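Local coordinates for NAD-dependent dehydrogenase (Rhizobium meliloti, PDB 4Z0P), which probably reduces glyoxylate and hydroxypyruvate to their hydroxy acids, using NADPH as the hydride donor, at residues S104-M109 with V229-G234; G199-T204 with R208-A213. One frame throughout, in Å; residues are numbered along the deposited sequence.

Interaction 1 of 2, residues S104-M109 with V229-G234. With NDP (NADPH dihydro-nicotinamide-adenine-dinucleotide phosphate), chain H.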
loop_
_atom_site.group_PDB
_atom_site.type_symbol
_atom_site.label_atom_id
_atom_site.label_comp_id
_atom_site.label_asym_id
_atom_site.label_seq_id
_atom_site.Cartn_x
_atom_site.Cartn_y
_atom_site.Cartn_z
ATOM N N SER A 104 -6.444 -5.137 -6.316
ATOM C CA SER A 104 -5.803 -3.847 -6.309
ATOM C C SER A 104 -5.134 -3.532 -4.991
ATOM O O SER A 104 -4.075 -2.913 -4.978
ATOM C CB SER A 104 -6.774 -2.762 -6.722
ATOM O OG SER A 104 -7.077 -2.931 -8.116
ATOM N N GLU A 105 -5.717 -3.991 -3.887
ATOM C CA GLU A 105 -5.045 -3.899 -2.588
ATOM C C GLU A 105 -3.694 -4.591 -2.613
ATOM O O GLU A 105 -2.696 -4.051 -2.155
ATOM C CB GLU A 105 -5.853 -4.558 -1.481
ATOM C CG GLU A 105 -7.173 -3.894 -1.128
ATOM C CD GLU A 105 -8.061 -4.784 -0.260
ATOM O OE1 GLU A 105 -7.600 -5.872 0.148
ATOM O OE2 GLU A 105 -9.238 -4.419 -0.046
ATOM N N TRP A 106 -3.675 -5.819 -3.112
ATOM C CA TRP A 106 -2.443 -6.598 -3.090
ATOM C C TRP A 106 -1.383 -5.965 -4.008
ATOM O O TRP A 106 -0.212 -5.861 -3.630
ATOM C CB TRP A 106 -2.728 -8.059 -3.489
ATOM C CG TRP A 106 -1.511 -8.968 -3.414
ATOM C CD1 TRP A 106 -1.146 -9.766 -2.374
ATOM C CD2 TRP A 106 -0.522 -9.172 -4.441
ATOM N NE1 TRP A 106 0.009 -10.465 -2.690
ATOM C CE2 TRP A 106 0.415 -10.107 -3.946
ATOM C CE3 TRP A 106 -0.352 -8.675 -5.729
ATOM C CZ2 TRP A 106 1.524 -10.543 -4.711
ATOM C CZ3 TRP A 106 0.729 -9.106 -6.494
ATOM C CH2 TRP A 106 1.655 -10.043 -5.970
ATOM N N VAL A 107 -1.788 -5.534 -5.197
ATOM C CA VAL A 107 -0.859 -4.910 -6.144
ATOM C C VAL A 107 -0.290 -3.614 -5.547
ATOM O O VAL A 107 0.910 -3.384 -5.577
ATOM C CB VAL A 107 -1.517 -4.653 -7.520
ATOM C CG1 VAL A 107 -0.596 -3.863 -8.441
ATOM C CG2 VAL A 107 -1.894 -5.976 -8.178
ATOM N N MET A 108 -1.163 -2.788 -4.995
ATOM C CA MET A 108 -0.727 -1.544 -4.351
ATOM C C MET A 108 0.242 -1.855 -3.227
ATOM O O MET A 108 1.278 -1.184 -3.095
ATOM C CB MET A 108 -1.938 -0.797 -3.792
ATOM C CG MET A 108 -1.608 0.526 -3.083
ATOM S SD MET A 108 -0.890 1.773 -4.190
ATOM C CE MET A 108 -2.323 2.074 -5.232
ATOM N N MET A 109 -0.070 -2.864 -2.411
ATOM C CA MET A 109 0.833 -3.210 -1.303
ATOM C C MET A 109 2.220 -3.579 -1.818
ATOM O O MET A 109 3.227 -3.131 -1.264
ATOM C CB MET A 109 0.273 -4.332 -0.453
ATOM C CG MET A 109 1.108 -4.581 0.781
ATOM S SD MET A 109 0.301 -5.743 1.920
ATOM C CE MET A 109 0.419 -7.174 0.956
ATOM N N VAL A 229 11.948 -4.707 -10.583
ATOM C CA VAL A 229 11.223 -5.643 -9.732
ATOM C C VAL A 229 10.147 -6.373 -10.524
ATOM O O VAL A 229 9.517 -5.794 -11.411
ATOM C CB VAL A 229 10.565 -4.851 -8.573
ATOM C CG1 VAL A 229 9.648 -5.702 -7.718
ATOM C CG2 VAL A 229 11.682 -4.263 -7.718
ATOM N N PHE A 230 9.932 -7.645 -10.191
ATOM C CA PHE A 230 8.900 -8.471 -10.816
ATOM C C PHE A 230 7.829 -8.845 -9.806
ATOM O O PHE A 230 8.123 -9.430 -8.751
ATOM C CB PHE A 230 9.510 -9.752 -11.378
ATOM C CG PHE A 230 8.507 -10.692 -11.987
ATOM C CD1 PHE A 230 7.598 -10.246 -12.951
ATOM C CD2 PHE A 230 8.478 -12.028 -11.638
ATOM C CE1 PHE A 230 6.686 -11.120 -13.544
ATOM C CE2 PHE A 230 7.565 -12.907 -12.227
ATOM C CZ PHE A 230 6.669 -12.455 -13.182
ATOM N N ILE A 231 6.580 -8.556 -10.160
ATOM C CA ILE A 231 5.434 -8.801 -9.277
ATOM C C ILE A 231 4.422 -9.604 -10.070
ATOM O O ILE A 231 3.976 -9.155 -11.150
ATOM C CB ILE A 231 4.811 -7.467 -8.845
ATOM C CG1 ILE A 231 5.796 -6.672 -7.981
ATOM C CG2 ILE A 231 3.456 -7.667 -8.146
ATOM C CD1 ILE A 231 5.449 -5.202 -7.945
ATOM N N ASN A 232 4.116 -10.820 -9.621
ATOM C CA ASN A 232 3.145 -11.645 -10.351
ATOM C C ASN A 232 2.004 -12.142 -9.495
ATOM O O ASN A 232 2.222 -12.803 -8.476
ATOM C CB ASN A 232 3.817 -12.844 -11.026
ATOM C CG ASN A 232 2.901 -13.563 -12.032
ATOM O OD1 ASN A 232 1.877 -13.037 -12.486
ATOM N ND2 ASN A 232 3.296 -14.755 -12.405
ATOM N N ALA A 233 0.786 -11.815 -9.905
ATOM C CA ALA A 233 -0.418 -12.375 -9.289
ATOM C C ALA A 233 -1.393 -12.920 -10.313
ATOM O O ALA A 233 -2.588 -13.089 -10.004
ATOM C CB ALA A 233 -1.109 -11.346 -8.401
ATOM N N GLY A 234 -0.887 -13.242 -11.500
ATOM C CA GLY A 234 -1.689 -13.887 -12.530
ATOM C C GLY A 234 -1.727 -15.383 -12.308
ATOM O O GLY A 234 -2.544 -15.896 -11.516
HETATM P PA NDP H . -9.399 -10.381 -18.101
HETATM O O1A NDP H . -9.853 -11.446 -19.087
HETATM O O2A NDP H . -10.352 -9.275 -17.795
HETATM O O5B NDP H . -8.072 -9.759 -18.702
HETATM C C5B NDP H . -7.038 -10.519 -19.292
HETATM C C4B NDP H . -6.082 -9.568 -19.959
HETATM O O4B NDP H . -4.966 -10.338 -20.398
HETATM C C3B NDP H . -6.648 -8.875 -21.197
HETATM O O3B NDP H . -6.128 -7.551 -21.226
HETATM C C2B NDP H . -6.086 -9.697 -22.336
HETATM O O2B NDP H . -5.919 -8.997 -23.554
HETATM C C1B NDP H . -4.735 -10.039 -21.764
HETATM N N9A NDP H . -4.159 -11.187 -22.484
HETATM C C8A NDP H . -4.554 -12.475 -22.520
HETATM N N7A NDP H . -3.798 -13.240 -23.275
HETATM C C5A NDP H . -2.849 -12.385 -23.760
HETATM C C6A NDP H . -1.761 -12.557 -24.639
HETATM N N6A NDP H . -1.441 -13.757 -25.178
HETATM N N1A NDP H . -0.989 -11.474 -24.934
HETATM C C2A NDP H . -1.308 -10.288 -24.396
HETATM N N3A NDP H . -2.316 -10.004 -23.565
HETATM C C4A NDP H . -3.049 -11.111 -23.275
HETATM O O3 NDP H . -8.939 -11.217 -16.798
HETATM P PN NDP H . -8.921 -10.568 -15.310
HETATM O O1N NDP H . -8.243 -9.240 -15.334
HETATM O O2N NDP H . -10.264 -10.683 -14.682
HETATM O O5D NDP H . -8.035 -11.684 -14.600
HETATM C C5D NDP H . -6.698 -11.874 -15.017
HETATM C C4D NDP H . -6.108 -13.124 -14.381
HETATM O O4D NDP H . -5.779 -12.880 -13.012
HETATM C C3D NDP H . -7.017 -14.342 -14.296
HETATM O O3D NDP H . -7.067 -15.033 -15.561
HETATM C C2D NDP H . -6.420 -15.202 -13.201
HETATM O O2D NDP H . -5.471 -16.135 -13.751
HETATM C C1D NDP H . -5.660 -14.138 -12.368
HETATM N N1N NDP H . -6.166 -14.022 -10.998
HETATM C C2N NDP H . -5.358 -14.329 -9.910
HETATM C C3N NDP H . -5.803 -14.209 -8.627
HETATM C C7N NDP H . -4.913 -14.384 -7.432
HETATM O O7N NDP H . -5.457 -14.529 -6.319
HETATM N N7N NDP H . -3.606 -14.402 -7.578
HETATM C C4N NDP H . -7.207 -13.800 -8.384
HETATM C C5N NDP H . -8.004 -13.511 -9.602
HETATM C C6N NDP H . -7.490 -13.599 -10.815
HETATM P P2B NDP H . -7.183 -8.613 -24.474
HETATM O O1X NDP H . -7.862 -7.504 -23.712
HETATM O O2X NDP H . -6.504 -8.137 -25.746
HETATM O O3X NDP H . -7.999 -9.841 -24.628
#
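The indole of W106 meets I231, N232 and A233 through CE3, CZ3 and CH2 of its six-membered ring, all three residues approaching obliquely. In the ring plane, CG2 of V107, from the same helix, sits at the edge. W106 CZ3 is shared by two methyl groups: it lies 3.5 Å from I231 CG2 and 3.5 Å from A233 CB. Next to it, W106 CH2 comes within 3.8 Å of the backbone oxygen N232 O. W106 CG stands anti to the backbone N (chi1 -177°), which carries the indole off the helix towards the strand end. The side chains of W106 and I231 run antiparallel as they pass, and I231 touches with its CG2 branch. No hydrogen bond crosses between the segments; the contact is buried and mostly apolar. The indole nitrogen has its polar partner elsewhere, NE1 bonding to T281 OG1. The indole also packs on D259, whose carboxylate is hydrogen-bonded to the cofactor, and on R116 of the second subunit.

The CB of N232 points away from the helix, and N232 OD1 accepts from G234 N at 2.9 Å, an Asx turn with an N-H...O angle of 163°. The donor stands above the carbonyl plane. The amide ND2 is held by Q239 OE1, so both ends of the carboxamide are engaged and its rotation is fixed. Just past the strand, A233 faces two ways. Its CB lies against W106, while A233 O accepts a hydrogen bond from N7N of the nicotinamide carboxamide at 2.9 Å. G234 O follows, 3.6 Å from C2N of the nicotinamide ring. This is the end of strand 229-232 in the parallel sheet of a Rossmann-type domain, with helix 97-115 packed on the sheet beside the nicotinamide site.

Interaction 2 of 2, residues G199-T204 with R208-A213; sequences GLLPLT and RGIFNA. With NDP (NADPH dihydro-nicotinamide-adenine-dinucleotide phosphate), chain H.
R208 faces L203 across a loop that follows strand 196-199 of the Rossmann-type sheet and borders the NADPH site. The chain doubles back here: the two touching parts run 161° apart. L203 CD1 rests 4.0 Å from R208 CA, and R208 then extends its chain from CG to NE, with its guanidinium oblique to L203 CD2. G209 follows with positive phi (63°), which suits glycine. I210 points its CB towards the first segment and puts CG2 4.3 Å from L201 CD1. That same CG2 lies over the centre of the F211 ring. F211 comes next, its CG beside the backbone N (chi1 -55°). This aims F211 CZ at G199 CA, 3.9 Å away, and at L201 CD1.

L201 splits its branches: CD1 meets the second segment and CD2 lies 3.6 Å from O4B of the adenosine ribose. P202 CD is 3.4 Å from the same O4B, and P202 CB is 3.2 Å from O3D of the nicotinamide ribose. A glycine in place of P202 would probably open a gap between the loop and both riboses and leave the backbone freer to turn. N212 takes the N-cap position before helix 213-216, where its OD1 accepts from L215 N. N212 ND2 makes a weak hydrogen bond back to G209 O at 3.2 Å.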
loop_
_atom_site.group_PDB
_atom_site.type_symbol
_atom_site.label_atom_id
_atom_site.label_comp_id
_atom_site.label_asym_id
_atom_site.label_seq_id
_atom_site.Cartn_x
_atom_site.Cartn_y
_atom_site.Cartn_z
ATOM N N GLY A 199 2.418 -8.612 -13.322
ATOM C CA GLY A 199 1.707 -9.586 -14.135
ATOM C C GLY A 199 0.273 -9.829 -13.646
ATOM O O GLY A 199 0.059 -10.310 -12.534
ATOM N N LEU A 200 -0.687 -9.514 -14.504
ATOM C CA LEU A 200 -2.111 -9.797 -14.301
ATOM C C LEU A 200 -2.716 -10.415 -15.567
ATOM O O LEU A 200 -3.790 -10.037 -16.007
ATOM C CB LEU A 200 -2.847 -8.539 -13.904
ATOM C CG LEU A 200 -2.567 -8.117 -12.450
ATOM C CD1 LEU A 200 -3.093 -6.708 -12.199
ATOM C CD2 LEU A 200 -3.154 -9.094 -11.460
ATOM N N LEU A 201 -1.992 -11.375 -16.117
ATOM C CA LEU A 201 -2.419 -12.141 -17.296
ATOM C C LEU A 201 -3.049 -13.462 -16.855
ATOM O O LEU A 201 -2.647 -14.044 -15.851
ATOM C CB LEU A 201 -1.219 -12.489 -18.172
ATOM C CG LEU A 201 -0.525 -11.367 -18.957
ATOM C CD1 LEU A 201 0.813 -11.842 -19.488
ATOM C CD2 LEU A 201 -1.428 -10.864 -20.073
ATOM N N PRO A 202 -4.014 -13.965 -17.629
ATOM C CA PRO A 202 -4.420 -15.371 -17.482
ATOM C C PRO A 202 -3.290 -16.301 -17.909
ATOM O O PRO A 202 -2.367 -15.858 -18.605
ATOM C CB PRO A 202 -5.609 -15.516 -18.421
ATOM C CG PRO A 202 -5.509 -14.361 -19.374
ATOM C CD PRO A 202 -4.560 -13.337 -18.843
ATOM N N LEU A 203 -3.350 -17.550 -17.447
ATOM C CA LEU A 203 -2.544 -18.629 -18.023
ATOM C C LEU A 203 -3.270 -19.156 -19.225
ATOM O O LEU A 203 -4.400 -19.651 -19.114
ATOM C CB LEU A 203 -2.307 -19.793 -17.058
ATOM C CG LEU A 203 -1.405 -20.921 -17.610
ATOM C CD1 LEU A 203 -0.047 -20.441 -18.082
ATOM C CD2 LEU A 203 -1.246 -22.016 -16.578
ATOM N N THR A 204 -2.606 -19.076 -20.371
ATOM C CA THR A 204 -3.066 -19.714 -21.593
ATOM C C THR A 204 -1.847 -20.325 -22.264
ATOM O O THR A 204 -0.713 -20.013 -21.886
ATOM C CB THR A 204 -3.675 -18.696 -22.565
ATOM O OG1 THR A 204 -2.625 -17.873 -23.082
ATOM C CG2 THR A 204 -4.707 -17.838 -21.842
ATOM N N ARG A 208 2.180 -19.039 -21.434
ATOM C CA ARG A 208 2.982 -19.981 -20.675
ATOM C C ARG A 208 4.460 -19.599 -20.767
ATOM O O ARG A 208 4.979 -19.414 -21.862
ATOM C CB ARG A 208 2.800 -21.395 -21.229
ATOM C CG ARG A 208 3.216 -22.447 -20.231
ATOM C CD ARG A 208 2.925 -23.832 -20.763
ATOM N NE ARG A 208 3.146 -24.797 -19.704
ATOM C CZ ARG A 208 2.217 -25.330 -18.924
ATOM N NH1 ARG A 208 0.928 -25.002 -19.033
ATOM N NH2 ARG A 208 2.597 -26.209 -18.003
ATOM N N GLY A 209 5.132 -19.475 -19.620
ATOM C CA GLY A 209 6.555 -19.149 -19.595
ATOM C C GLY A 209 6.975 -17.802 -20.173
ATOM O O GLY A 209 8.144 -17.618 -20.513
ATOM N N ILE A 210 6.047 -16.847 -20.240
ATOM C CA ILE A 210 6.307 -15.536 -20.803
ATOM C C ILE A 210 7.283 -14.720 -19.926
ATOM O O ILE A 210 8.101 -13.958 -20.438
ATOM C CB ILE A 210 4.978 -14.755 -21.071
ATOM C CG1 ILE A 210 5.210 -13.520 -21.950
ATOM C CG2 ILE A 210 4.282 -14.348 -19.813
ATOM C CD1 ILE A 210 3.920 -12.901 -22.456
ATOM N N PHE A 211 7.221 -14.918 -18.621
ATOM C CA PHE A 211 8.089 -14.154 -17.710
ATOM C C PHE A 211 9.365 -14.969 -17.504
ATOM O O PHE A 211 9.443 -15.821 -16.616
ATOM C CB PHE A 211 7.402 -13.866 -16.385
ATOM C CG PHE A 211 6.064 -13.156 -16.516
ATOM C CD1 PHE A 211 5.979 -11.882 -17.062
ATOM C CD2 PHE A 211 4.903 -13.749 -16.041
ATOM C CE1 PHE A 211 4.759 -11.207 -17.143
ATOM C CE2 PHE A 211 3.684 -13.082 -16.108
ATOM C CZ PHE A 211 3.603 -11.807 -16.662
ATOM N N ASN A 212 10.346 -14.702 -18.351
ATOM C CA ASN A 212 11.612 -15.450 -18.395
ATOM C C ASN A 212 12.809 -14.488 -18.413
ATOM O O ASN A 212 12.639 -13.265 -18.383
ATOM C CB ASN A 212 11.642 -16.387 -19.606
ATOM C CG ASN A 212 11.447 -15.656 -20.897
ATOM O OD1 ASN A 212 11.945 -14.554 -21.072
ATOM N ND2 ASN A 212 10.679 -16.241 -21.795
ATOM N N ALA A 213 14.017 -15.046 -18.370
ATOM C CA ALA A 213 15.223 -14.237 -18.220
ATOM C C ALA A 213 15.372 -13.209 -19.333
ATOM O O ALA A 213 15.768 -12.076 -19.067
ATOM C CB ALA A 213 16.467 -15.116 -18.141
HETATM P PA NDP H . -9.399 -10.381 -18.101
HETATM O O1A NDP H . -9.853 -11.446 -19.087
HETATM O O2A NDP H . -10.352 -9.275 -17.795
HETATM O O5B NDP H . -8.072 -9.759 -18.702
HETATM C C5B NDP H . -7.038 -10.519 -19.292
HETATM C C4B NDP H . -6.082 -9.568 -19.959
HETATM O O4B NDP H . -4.966 -10.338 -20.398
HETATM C C3B NDP H . -6.648 -8.875 -21.197
HETATM O O3B NDP H . -6.128 -7.551 -21.226
HETATM C C2B NDP H . -6.086 -9.697 -22.336
HETATM O O2B NDP H . -5.919 -8.997 -23.554
HETATM C C1B NDP H . -4.735 -10.039 -21.764
HETATM N N9A NDP H . -4.159 -11.187 -22.484
HETATM C C8A NDP H . -4.554 -12.475 -22.520
HETATM N N7A NDP H . -3.798 -13.240 -23.275
HETATM C C5A NDP H . -2.849 -12.385 -23.760
HETATM C C6A NDP H . -1.761 -12.557 -24.639
HETATM N N6A NDP H . -1.441 -13.757 -25.178
HETATM N N1A NDP H . -0.989 -11.474 -24.934
HETATM C C2A NDP H . -1.308 -10.288 -24.396
HETATM N N3A NDP H . -2.316 -10.004 -23.565
HETATM C C4A NDP H . -3.049 -11.111 -23.275
HETATM O O3 NDP H . -8.939 -11.217 -16.798
HETATM P PN NDP H . -8.921 -10.568 -15.310
HETATM O O1N NDP H . -8.243 -9.240 -15.334
HETATM O O2N NDP H . -10.264 -10.683 -14.682
HETATM O O5D NDP H . -8.035 -11.684 -14.600
HETATM C C5D NDP H . -6.698 -11.874 -15.017
HETATM C C4D NDP H . -6.108 -13.124 -14.381
HETATM O O4D NDP H . -5.779 -12.880 -13.012
HETATM C C3D NDP H . -7.017 -14.342 -14.296
HETATM O O3D NDP H . -7.067 -15.033 -15.561
HETATM C C2D NDP H . -6.420 -15.202 -13.201
HETATM O O2D NDP H . -5.471 -16.135 -13.751
HETATM C C1D NDP H . -5.660 -14.138 -12.368
HETATM N N1N NDP H . -6.166 -14.022 -10.998
HETATM C C2N NDP H . -5.358 -14.329 -9.910
HETATM C C3N NDP H . -5.803 -14.209 -8.627
HETATM C C7N NDP H . -4.913 -14.384 -7.432
HETATM O O7N NDP H . -5.457 -14.529 -6.319
HETATM N N7N NDP H . -3.606 -14.402 -7.578
HETATM C C4N NDP H . -7.207 -13.800 -8.384
HETATM C C5N NDP H . -8.004 -13.511 -9.602
HETATM C C6N NDP H . -7.490 -13.599 -10.815
HETATM P P2B NDP H . -7.183 -8.613 -24.474
HETATM O O1X NDP H . -7.862 -7.504 -23.712
HETATM O O2X NDP H . -6.504 -8.137 -25.746
HETATM O O3X NDP H . -7.999 -9.841 -24.628
#

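In the fold
Both interactions lie in the cofactor-binding domain and touch NADPH, but at different depths. Interaction 1 is core: a helix against a strand end, with all touching residues buried. Interaction 2 joins two loop segments and grades from buried F211 to exposed R208. Its buried part is apolar packing; its exposed end sets R208 beside L203. They sit on adjacent strands of the parallel sheet, interaction 1 on 229-232 and interaction 2 running on from the end of 196-199. Probable backbone hydrogen bonds tie them, I231 O with G199 N and A233 N with G199 O, and the F211 and F230 rings meet. Interaction 1 reaches the nicotinamide through backbone oxygens; interaction 2 lies along both riboses mainly through side-chain atoms. Only interaction 1 borders the second subunit.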